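Local coordinates for protein GH3 beta-N-acetylglucosaminidase (Paenibacillaceae, PDB 6K5J) that probably hydrolyses terminal N-acetylglucosamine residues from beta-linked oligosaccharides, as a beta-N-acetylglucosaminidase of glycoside hydrolase family 3, at residues I140-G145 with H187-E192; P199-A204 with A230-P235; L384-P389 with A420-N425; V390-P395 with E411-W416. One frame throughout, in Å; residues are numbered along the deposited sequence.

Contact 1: I140-G145 with H187-E192; sequences INNNPG and HGDTGE
N142 and N143 reach D189 through different first torsions. In N143 the side chain points directly away from its own backbone N (chi1 178°), which lays the amide beside the D189 backbone, whereas N142 tucks CG between N and the carbonyl carbon (chi1 64°) and meets the D189 carboxylate. There N142 ND2, which also bonds T534 O, donates to D189 OD1 at 2.9 Å, using the anti lone pair of that oxygen, with amide and carboxylate planes only 15° apart. N143 ND2 donates to D189 O at 3.1 Å, from above the carbonyl plane. The other end of the N143 amide closes an Asx turn, its OD1 accepting from G145 N at 3.0 Å; both ends thus fix the rotation of the group. A leucine at N143 would probably leave D189 O without this donor and the Asx turn without its acceptor for G145 N. Further down, G188 CA approaches I140 O at 3.1 Å in a CH...O contact, an approach allowed by the lack of a side chain at G188. A water accepts from both I140 N and G188 N. The two barrel loops are thus joined mainly by polar groups, and D189 is the focus of the contact: its carboxylate is held between N142 and R207 at OD1 and H203 at OD2, partners that would probably balance its charge.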
# COMPACT_ATOMS: atom_id res chain seq x y z
N ILE A 140 -11.57 4.73 0.22
CA ILE A 140 -12.44 4.83 -0.96
C ILE A 140 -12.01 6.08 -1.71
O ILE A 140 -12.25 7.21 -1.25
CB ILE A 140 -13.93 4.89 -0.57
CG1 ILE A 140 -14.35 3.64 0.20
CG2 ILE A 140 -14.80 5.03 -1.82
CD1 ILE A 140 -15.61 3.85 1.07
N ASN A 141 -11.35 5.90 -2.86
CA ASN A 141 -10.75 7.02 -3.59
C ASN A 141 -11.81 7.68 -4.47
O ASN A 141 -11.86 7.51 -5.69
CB ASN A 141 -9.56 6.54 -4.41
CG ASN A 141 -8.58 7.66 -4.72
OD1 ASN A 141 -7.66 7.93 -3.95
ND2 ASN A 141 -8.78 8.32 -5.86
N ASN A 142 -12.68 8.44 -3.81
CA ASN A 142 -13.74 9.20 -4.47
C ASN A 142 -13.26 10.58 -4.92
O ASN A 142 -14.04 11.33 -5.50
CB ASN A 142 -14.93 9.37 -3.54
CG ASN A 142 -14.58 10.18 -2.32
OD1 ASN A 142 -13.72 9.78 -1.54
ND2 ASN A 142 -15.18 11.35 -2.18
N ASN A 143 -12.01 10.93 -4.62
CA ASN A 143 -11.42 12.19 -5.05
C ASN A 143 -10.27 11.91 -6.01
O ASN A 143 -9.22 11.41 -5.57
CB ASN A 143 -10.91 12.98 -3.84
CG ASN A 143 -10.23 14.28 -4.23
OD1 ASN A 143 -10.26 14.69 -5.40
ND2 ASN A 143 -9.65 14.95 -3.25
N PRO A 144 -10.39 12.22 -7.30
CA PRO A 144 -9.31 11.87 -8.24
C PRO A 144 -8.01 12.61 -7.95
O PRO A 144 -6.94 12.12 -8.34
CB PRO A 144 -9.89 12.24 -9.62
CG PRO A 144 -10.96 13.27 -9.33
CD PRO A 144 -11.51 12.93 -7.96
N GLY A 145 -8.07 13.75 -7.25
CA GLY A 145 -6.90 14.49 -6.81
C GLY A 145 -6.17 13.92 -5.61
O GLY A 145 -5.13 14.46 -5.24
N HIS A 187 -9.29 7.59 4.39
CA HIS A 187 -8.38 8.58 3.83
C HIS A 187 -8.66 8.89 2.36
O HIS A 187 -7.92 9.67 1.76
CB HIS A 187 -6.93 8.06 4.00
CG HIS A 187 -5.89 9.13 4.18
ND1 HIS A 187 -5.77 10.23 3.34
CD2 HIS A 187 -4.87 9.24 5.07
CE1 HIS A 187 -4.75 10.97 3.72
NE2 HIS A 187 -4.19 10.40 4.77
N GLY A 188 -9.71 8.31 1.77
CA GLY A 188 -9.88 8.36 0.33
C GLY A 188 -10.30 9.71 -0.23
O GLY A 188 -10.07 9.99 -1.41
N ASP A 189 -10.91 10.56 0.59
CA ASP A 189 -11.44 11.85 0.14
C ASP A 189 -10.39 12.96 0.17
O ASP A 189 -10.61 14.00 -0.46
CB ASP A 189 -12.67 12.22 1.00
CG ASP A 189 -13.35 13.52 0.55
OD1 ASP A 189 -14.13 13.47 -0.42
OD2 ASP A 189 -13.14 14.57 1.19
N THR A 190 -9.25 12.75 0.83
CA THR A 190 -8.34 13.85 1.14
C THR A 190 -7.68 14.39 -0.12
O THR A 190 -7.19 13.62 -0.95
CB THR A 190 -7.25 13.40 2.12
OG1 THR A 190 -6.51 12.30 1.56
CG2 THR A 190 -7.84 13.02 3.47
N GLY A 191 -7.66 15.71 -0.26
CA GLY A 191 -6.81 16.34 -1.24
C GLY A 191 -5.39 16.60 -0.78
O GLY A 191 -4.55 17.06 -1.56
N GLU A 192 -5.10 16.31 0.49
CA GLU A 192 -3.78 16.52 1.05
C GLU A 192 -3.24 15.21 1.61
O GLU A 192 -3.99 14.29 1.95
CB GLU A 192 -3.80 17.58 2.14
CG GLU A 192 -4.10 18.97 1.61
CD GLU A 192 -3.86 20.03 2.66
OE1 GLU A 192 -4.75 20.21 3.51
OE2 GLU A 192 -2.77 20.64 2.64
O HOH W 1 -12.02 6.64 2.35

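Contact 2: P199-A204 with A230-P235; sequences PTVPHA and AHVLFP
T200 and L233 form a single parallel beta bridge, a short piece of sheet-like pairing between two loops that have no regular strand. Its backbone bonds both use L233: the amide L233 N donates to P199 O at 2.8 Å, and V201 N donates to L233 O at 2.9 Å. Both are nearly straight, and the residues on the two sides of T200 thereby hold one partner residue, the signature of a parallel bridge. T200 CA adds a weaker CH...O contact to the same L233 O.

Apolar packing lines the buried side. V201 and F234 lie side by side and point the same way, V201 CB resting 3.6 Å from F234 CE2. With V201 CG1 anti to the backbone N (chi1 176°), the other branch, CG2, is left to meet V232 CG1 at 3.7 Å. P199 crosses V232 at about a right angle, its CG 4.0 Å from V232 CG2. V232 packs on H187 as well, and F234 on P185.

On the more exposed side, around T200 and P235, the packing is mixed: P235 CD is wedged against the methyl T200 CG2 and, at 3.4 Å, the carbonyl oxygen V201 O.

Beyond the pairing, H231 bonds to T245 and to the modified cysteine at position 269. In the barrel, residues 230-235 follow strand 226-229, the neighbour of strand 178-184, while the loop residues 199-204 lead into helix 205-210, with A204 at its N-cap position.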
# COMPACT_ATOMS: atom_id res chain seq x y z
N PRO A 199 -4.40 16.76 6.89
CA PRO A 199 -5.56 16.91 6.02
C PRO A 199 -6.86 16.91 6.82
O PRO A 199 -6.92 16.45 7.96
CB PRO A 199 -5.49 15.67 5.10
CG PRO A 199 -4.12 15.04 5.37
CD PRO A 199 -3.80 15.41 6.78
N THR A 200 -7.90 17.45 6.19
CA THR A 200 -9.24 17.49 6.74
C THR A 200 -10.21 16.81 5.78
O THR A 200 -10.13 17.04 4.57
CB THR A 200 -9.70 18.93 6.99
OG1 THR A 200 -8.82 19.56 7.92
CG2 THR A 200 -11.14 18.95 7.55
N VAL A 201 -11.08 15.98 6.33
CA VAL A 201 -12.27 15.48 5.63
C VAL A 201 -13.45 16.16 6.30
O VAL A 201 -13.83 15.76 7.42
CB VAL A 201 -12.36 13.95 5.69
CG1 VAL A 201 -13.65 13.45 5.04
CG2 VAL A 201 -11.14 13.32 5.01
N PRO A 202 -14.04 17.19 5.71
CA PRO A 202 -14.98 18.05 6.44
C PRO A 202 -16.43 17.57 6.44
O PRO A 202 -17.27 18.23 7.06
CB PRO A 202 -14.86 19.38 5.68
CG PRO A 202 -14.60 18.96 4.26
CD PRO A 202 -13.78 17.68 4.34
N HIS A 203 -16.73 16.45 5.81
CA HIS A 203 -18.11 16.10 5.50
C HIS A 203 -18.91 15.73 6.75
O HIS A 203 -18.36 15.34 7.78
CB HIS A 203 -18.13 14.95 4.51
CG HIS A 203 -17.29 15.20 3.30
ND1 HIS A 203 -17.59 16.20 2.40
CD2 HIS A 203 -16.15 14.62 2.87
CE1 HIS A 203 -16.67 16.21 1.45
NE2 HIS A 203 -15.78 15.27 1.71
N ALA A 204 -20.23 15.85 6.61
CA ALA A 204 -21.16 15.54 7.68
C ALA A 204 -21.18 14.04 7.96
O ALA A 204 -20.80 13.21 7.13
CB ALA A 204 -22.57 16.01 7.32
N ALA A 230 -5.95 6.95 10.58
CA ALA A 230 -5.50 8.00 9.67
C ALA A 230 -5.15 9.27 10.44
O ALA A 230 -5.89 9.68 11.34
CB ALA A 230 -6.58 8.32 8.64
N HIS A 231 -4.04 9.91 10.06
CA HIS A 231 -3.64 11.20 10.63
C HIS A 231 -4.42 12.33 9.94
O HIS A 231 -3.84 13.24 9.33
CB HIS A 231 -2.15 11.45 10.46
CG HIS A 231 -1.25 10.42 11.09
ND1 HIS A 231 -1.56 9.74 12.25
CD2 HIS A 231 -0.03 9.98 10.71
CE1 HIS A 231 -0.57 8.92 12.56
NE2 HIS A 231 0.37 9.05 11.64
N VAL A 232 -5.74 12.28 10.05
CA VAL A 232 -6.64 13.16 9.30
C VAL A 232 -7.71 13.70 10.25
O VAL A 232 -8.20 12.97 11.12
CB VAL A 232 -7.26 12.40 8.10
CG1 VAL A 232 -8.37 13.22 7.42
CG2 VAL A 232 -6.16 12.00 7.10
N LEU A 233 -8.04 14.98 10.10
CA LEU A 233 -9.10 15.60 10.90
C LEU A 233 -10.47 15.27 10.33
O LEU A 233 -10.69 15.37 9.12
CB LEU A 233 -8.93 17.12 10.93
CG LEU A 233 -7.57 17.61 11.42
CD1 LEU A 233 -7.39 19.08 11.05
CD2 LEU A 233 -7.49 17.41 12.92
N PHE A 234 -11.40 14.90 11.21
CA PHE A 234 -12.80 14.65 10.87
C PHE A 234 -13.68 15.49 11.79
O PHE A 234 -14.16 15.00 12.82
CB PHE A 234 -13.15 13.16 10.98
CG PHE A 234 -12.41 12.28 9.99
CD1 PHE A 234 -11.12 11.84 10.27
CD2 PHE A 234 -13.00 11.91 8.80
CE1 PHE A 234 -10.43 11.05 9.36
CE2 PHE A 234 -12.32 11.12 7.88
CZ PHE A 234 -11.03 10.68 8.17
N PRO A 235 -13.90 16.76 11.45
CA PRO A 235 -14.67 17.64 12.35
C PRO A 235 -16.08 17.16 12.66
O PRO A 235 -16.63 17.57 13.69
CB PRO A 235 -14.70 18.99 11.61
CG PRO A 235 -14.26 18.67 10.19
CD PRO A 235 -13.34 17.50 10.31

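Contact 3: L384-P389 with A420-N425; sequences LDKTKP and AGYDVN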
# COMPACT_ATOMS: atom_id res chain seq x y z
N LEU A 384 -2.17 -2.54 -32.46
CA LEU A 384 -0.90 -2.27 -33.11
C LEU A 384 -0.76 -3.06 -34.41
O LEU A 384 -1.22 -4.20 -34.52
CB LEU A 384 0.25 -2.61 -32.16
CG LEU A 384 0.35 -1.80 -30.87
CD1 LEU A 384 1.41 -2.40 -29.95
CD2 LEU A 384 0.66 -0.34 -31.16
N ASP A 385 -0.10 -2.45 -35.39
CA ASP A 385 0.25 -3.11 -36.65
C ASP A 385 1.61 -3.77 -36.48
O ASP A 385 2.64 -3.08 -36.39
CB ASP A 385 0.23 -2.10 -37.79
CG ASP A 385 0.55 -2.72 -39.15
OD1 ASP A 385 1.03 -3.86 -39.23
OD2 ASP A 385 0.31 -2.03 -40.17
N LYS A 386 1.63 -5.10 -36.43
CA LYS A 386 2.86 -5.84 -36.17
C LYS A 386 3.90 -5.66 -37.27
O LYS A 386 5.09 -5.91 -37.03
CB LYS A 386 2.55 -7.33 -36.00
CG LYS A 386 3.66 -8.13 -35.34
CD LYS A 386 3.18 -9.54 -35.04
CE LYS A 386 4.30 -10.41 -34.54
NZ LYS A 386 3.82 -11.78 -34.21
N THR A 387 3.49 -5.25 -38.47
CA THR A 387 4.42 -5.03 -39.57
C THR A 387 5.13 -3.69 -39.49
O THR A 387 6.00 -3.42 -40.34
CB THR A 387 3.67 -5.14 -40.91
OG1 THR A 387 2.80 -4.01 -41.07
CG2 THR A 387 2.86 -6.40 -40.94
N LYS A 388 4.82 -2.87 -38.49
CA LYS A 388 5.45 -1.57 -38.36
C LYS A 388 6.15 -1.47 -37.00
O LYS A 388 5.73 -2.13 -36.04
CB LYS A 388 4.43 -0.44 -38.49
CG LYS A 388 3.78 -0.33 -39.86
CD LYS A 388 2.65 0.68 -39.83
CE LYS A 388 2.51 1.42 -41.16
NZ LYS A 388 2.20 0.49 -42.28
N PRO A 389 7.21 -0.67 -36.89
CA PRO A 389 7.87 -0.49 -35.60
C PRO A 389 6.94 0.18 -34.60
O PRO A 389 5.96 0.84 -34.96
CB PRO A 389 9.06 0.42 -35.92
CG PRO A 389 9.15 0.46 -37.42
CD PRO A 389 7.77 0.22 -37.92
N ALA A 420 6.19 -10.90 -27.98
CA ALA A 420 5.17 -11.26 -28.95
C ALA A 420 5.64 -11.12 -30.39
O ALA A 420 4.86 -11.38 -31.31
CB ALA A 420 3.92 -10.39 -28.73
N GLY A 421 6.89 -10.71 -30.60
CA GLY A 421 7.42 -10.57 -31.94
C GLY A 421 7.31 -9.19 -32.55
O GLY A 421 7.54 -9.04 -33.75
N TYR A 422 6.98 -8.17 -31.76
CA TYR A 422 6.90 -6.82 -32.28
C TYR A 422 8.28 -6.17 -32.30
O TYR A 422 9.17 -6.50 -31.51
CB TYR A 422 5.91 -5.98 -31.46
CG TYR A 422 4.47 -6.35 -31.78
CD1 TYR A 422 3.96 -7.60 -31.41
CD2 TYR A 422 3.65 -5.49 -32.49
CE1 TYR A 422 2.66 -7.96 -31.73
CE2 TYR A 422 2.35 -5.84 -32.80
CZ TYR A 422 1.86 -7.08 -32.43
OH TYR A 422 0.57 -7.44 -32.75
N ASP A 423 8.47 -5.26 -33.26
CA ASP A 423 9.71 -4.51 -33.46
C ASP A 423 9.60 -3.24 -32.63
O ASP A 423 8.97 -2.27 -33.04
CB ASP A 423 9.89 -4.22 -34.94
CG ASP A 423 11.10 -3.34 -35.24
OD1 ASP A 423 11.97 -3.17 -34.37
OD2 ASP A 423 11.17 -2.82 -36.38
N VAL A 424 10.21 -3.26 -31.45
CA VAL A 424 9.95 -2.27 -30.41
C VAL A 424 11.21 -1.45 -30.16
O VAL A 424 12.29 -2.01 -29.97
CB VAL A 424 9.47 -2.94 -29.11
CG1 VAL A 424 9.36 -1.93 -27.99
CG2 VAL A 424 8.11 -3.64 -29.35
N ASN A 425 11.06 -0.13 -30.15
CA ASN A 425 12.05 0.77 -29.60
C ASN A 425 11.48 1.28 -28.28
O ASN A 425 10.60 2.14 -28.28
CB ASN A 425 12.33 1.92 -30.57
CG ASN A 425 13.45 2.83 -30.11
OD1 ASN A 425 13.80 2.85 -28.93
ND2 ASN A 425 14.04 3.57 -31.04
O HOH W 2 -1.51 -6.28 -33.27
O HOH W 3 6.06 -4.50 -34.81
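K386 lies flat across the ring of Y422, and this is the tightly packed half of a surface contact that joins the turn leading into strand 390-396 with the connection from helix 413-419 to strand 424-430. Its CG sits 3.6 Å from the ring centroid, 11° off the normal, a CH-pi contact in which the lysine crosses the tyrosine at about a right angle. A chi1 of -164° followed by a fully extended chain lets the methylenes span the ring and carry NZ past it to A420 O, where it donates a hydrogen bond of 3.1 Å in the carbonyl plane. L384 CB adds apolar packing against Y422 CE2 at 3.9 Å.

Toward D423 the contact is looser and wetter. P389 CA makes a CH...O contact to D423 O, at 3.3 Å, and a water bridges the gap: it donates to K386 O and K388 O and accepts from D423 N. The type I turn D385-K388 is closed by K388 N to D385 O and braced by an Asx turn, D385 OD1 accepting from T387 N and also from T387 OG1.

G421 ends helix 413-419 with a Schellman motif. The lysine thus combines a greasy chain for the ring with an ammonium group that would suit the partly negative carbonyl end of the helix.

Contact 4: V390-P395 with E411-W416; sequences VLVVWP and ETLGYW
V392 and W394 of strand 390-396 face the first turn of helix 413-419, the opening strand and helix of a beta-alpha-beta unit that continues into strand 424-430. No backbone bond spans the two segments; the closest pair of alpha carbons, V392 and G414, are 6.2 Å apart, while W394 and T412 stand 7.6 Å apart.

Side chains fill the interval. The indole of W394 is carried straight out from the strand by a chi1 of 180°, which places it under T412. The T412 methyl CG2 lies over the five-membered ring, 3.7 Å from its centroid and 21° off the normal, a CH-pi contact; P395 CD covers the opposite face. W394 CZ3 also packs against L413 CB at 4.1 Å, and V392 CG1 meets L413 CD2 at 4.1 Å. Were W394 an alanine, the T412 methyl and L413 would probably lose the ring they pack on, opening a gap at the helix start.

While the methyl of T412 turns to the tryptophan, its hydroxyl works as the helix N-cap and also bonds to E426: T412 OG1 accepts from Y415 N at 2.9 Å.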
# COMPACT_ATOMS: atom_id res chain seq x y z
N VAL A 390 7.26 0.00 -33.32
CA VAL A 390 6.50 0.58 -32.23
C VAL A 390 7.46 1.32 -31.31
O VAL A 390 8.46 0.74 -30.86
CB VAL A 390 5.73 -0.50 -31.44
CG1 VAL A 390 4.81 0.14 -30.39
CG2 VAL A 390 4.94 -1.40 -32.38
N LEU A 391 7.18 2.58 -31.06
CA LEU A 391 7.92 3.34 -30.06
C LEU A 391 7.16 3.27 -28.74
O LEU A 391 6.02 3.73 -28.66
CB LEU A 391 8.10 4.79 -30.50
CG LEU A 391 8.76 5.68 -29.44
CD1 LEU A 391 10.21 5.24 -29.17
CD2 LEU A 391 8.69 7.14 -29.84
N VAL A 392 7.77 2.68 -27.72
CA VAL A 392 7.19 2.64 -26.39
C VAL A 392 7.96 3.63 -25.51
O VAL A 392 9.19 3.54 -25.40
CB VAL A 392 7.23 1.23 -25.78
CG1 VAL A 392 6.67 1.25 -24.34
CG2 VAL A 392 6.44 0.25 -26.66
N VAL A 393 7.23 4.55 -24.89
CA VAL A 393 7.80 5.50 -23.95
C VAL A 393 7.53 4.99 -22.54
O VAL A 393 6.37 4.87 -22.12
CB VAL A 393 7.22 6.91 -24.16
CG1 VAL A 393 7.95 7.92 -23.28
CG2 VAL A 393 7.33 7.31 -25.63
N TRP A 394 8.59 4.66 -21.81
CA TRP A 394 8.46 3.94 -20.54
C TRP A 394 8.93 4.83 -19.41
O TRP A 394 10.10 5.26 -19.41
CB TRP A 394 9.26 2.64 -20.57
CG TRP A 394 9.16 1.87 -19.28
CD1 TRP A 394 10.10 1.81 -18.29
CD2 TRP A 394 8.06 1.08 -18.83
NE1 TRP A 394 9.65 1.03 -17.24
CE2 TRP A 394 8.39 0.57 -17.55
CE3 TRP A 394 6.81 0.76 -19.38
CZ2 TRP A 394 7.53 -0.25 -16.82
CZ3 TRP A 394 5.95 -0.06 -18.64
CH2 TRP A 394 6.32 -0.55 -17.38
N PRO A 395 8.08 5.13 -18.42
CA PRO A 395 8.48 6.02 -17.33
C PRO A 395 9.11 5.27 -16.17
O PRO A 395 8.76 4.13 -15.87
CB PRO A 395 7.14 6.64 -16.91
CG PRO A 395 6.16 5.47 -17.08
CD PRO A 395 6.69 4.66 -18.28
N GLU A 411 10.06 -6.41 -16.58
CA GLU A 411 9.01 -6.86 -17.50
C GLU A 411 8.12 -5.67 -17.87
O GLU A 411 6.97 -5.54 -17.44
CB GLU A 411 8.21 -8.00 -16.88
CG GLU A 411 9.01 -9.28 -16.64
CD GLU A 411 9.67 -9.35 -15.27
OE1 GLU A 411 9.64 -8.35 -14.52
OE2 GLU A 411 10.19 -10.43 -14.93
N THR A 412 8.71 -4.77 -18.66
CA THR A 412 8.05 -3.57 -19.15
C THR A 412 7.03 -3.92 -20.23
O THR A 412 6.97 -5.05 -20.73
CB THR A 412 9.07 -2.60 -19.73
OG1 THR A 412 9.69 -3.20 -20.88
CG2 THR A 412 10.15 -2.25 -18.68
N LEU A 413 6.24 -2.92 -20.63
CA LEU A 413 5.38 -3.11 -21.79
C LEU A 413 6.20 -3.49 -23.02
O LEU A 413 5.82 -4.39 -23.78
CB LEU A 413 4.56 -1.85 -22.06
CG LEU A 413 3.77 -1.92 -23.36
CD1 LEU A 413 2.76 -3.05 -23.28
CD2 LEU A 413 3.07 -0.59 -23.62
N GLY A 414 7.35 -2.83 -23.20
CA GLY A 414 8.21 -3.17 -24.33
C GLY A 414 8.70 -4.60 -24.26
O GLY A 414 8.77 -5.29 -25.28
N TYR A 415 9.04 -5.06 -23.06
CA TYR A 415 9.43 -6.45 -22.85
C TYR A 415 8.36 -7.41 -23.38
O TYR A 415 8.67 -8.35 -24.12
CB TYR A 415 9.67 -6.69 -21.35
CG TYR A 415 9.87 -8.15 -20.95
CD1 TYR A 415 11.14 -8.72 -20.95
CD2 TYR A 415 8.79 -8.93 -20.57
CE1 TYR A 415 11.32 -10.05 -20.59
CE2 TYR A 415 8.95 -10.25 -20.20
CZ TYR A 415 10.23 -10.81 -20.21
OH TYR A 415 10.39 -12.12 -19.84
N TRP A 416 7.10 -7.18 -23.02
CA TRP A 416 6.06 -8.11 -23.46
C TRP A 416 5.76 -7.97 -24.95
O TRP A 416 5.48 -8.96 -25.62
CB TRP A 416 4.79 -7.91 -22.63
CG TRP A 416 4.98 -8.33 -21.21
CD1 TRP A 416 5.08 -7.52 -20.12
CD2 TRP A 416 5.11 -9.67 -20.72
NE1 TRP A 416 5.26 -8.27 -18.98
CE2 TRP A 416 5.28 -9.59 -19.33
CE3 TRP A 416 5.10 -10.93 -21.33
CZ2 TRP A 416 5.42 -10.73 -18.53
CZ3 TRP A 416 5.24 -12.05 -20.55
CH2 TRP A 416 5.41 -11.94 -19.15

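Overall arrangement
The four contacts fall into two pairs in two regions: contact 1 closes before contact 2 opens, then come contact 3 and, nested in the loop it closes, contact 4. Contacts 1 and 2 lie in the family 3 N-terminal barrel, in loops after neighbouring parallel strands; their centres are 11 Å apart and they touch, chiefly through D189 and H203. Contacts 3 and 4 belong to the six-stranded mixed sheet, centres again 11 Å apart; strands 390-396 and 424-430 join them by backbone bonds. Contacts 2 and 3 lie on opposite sides of the chain's centre, about 50 Å apart between centres. The first pair lies in loops near the bound sugar, whereas the second is structural packing in the alpha/beta region.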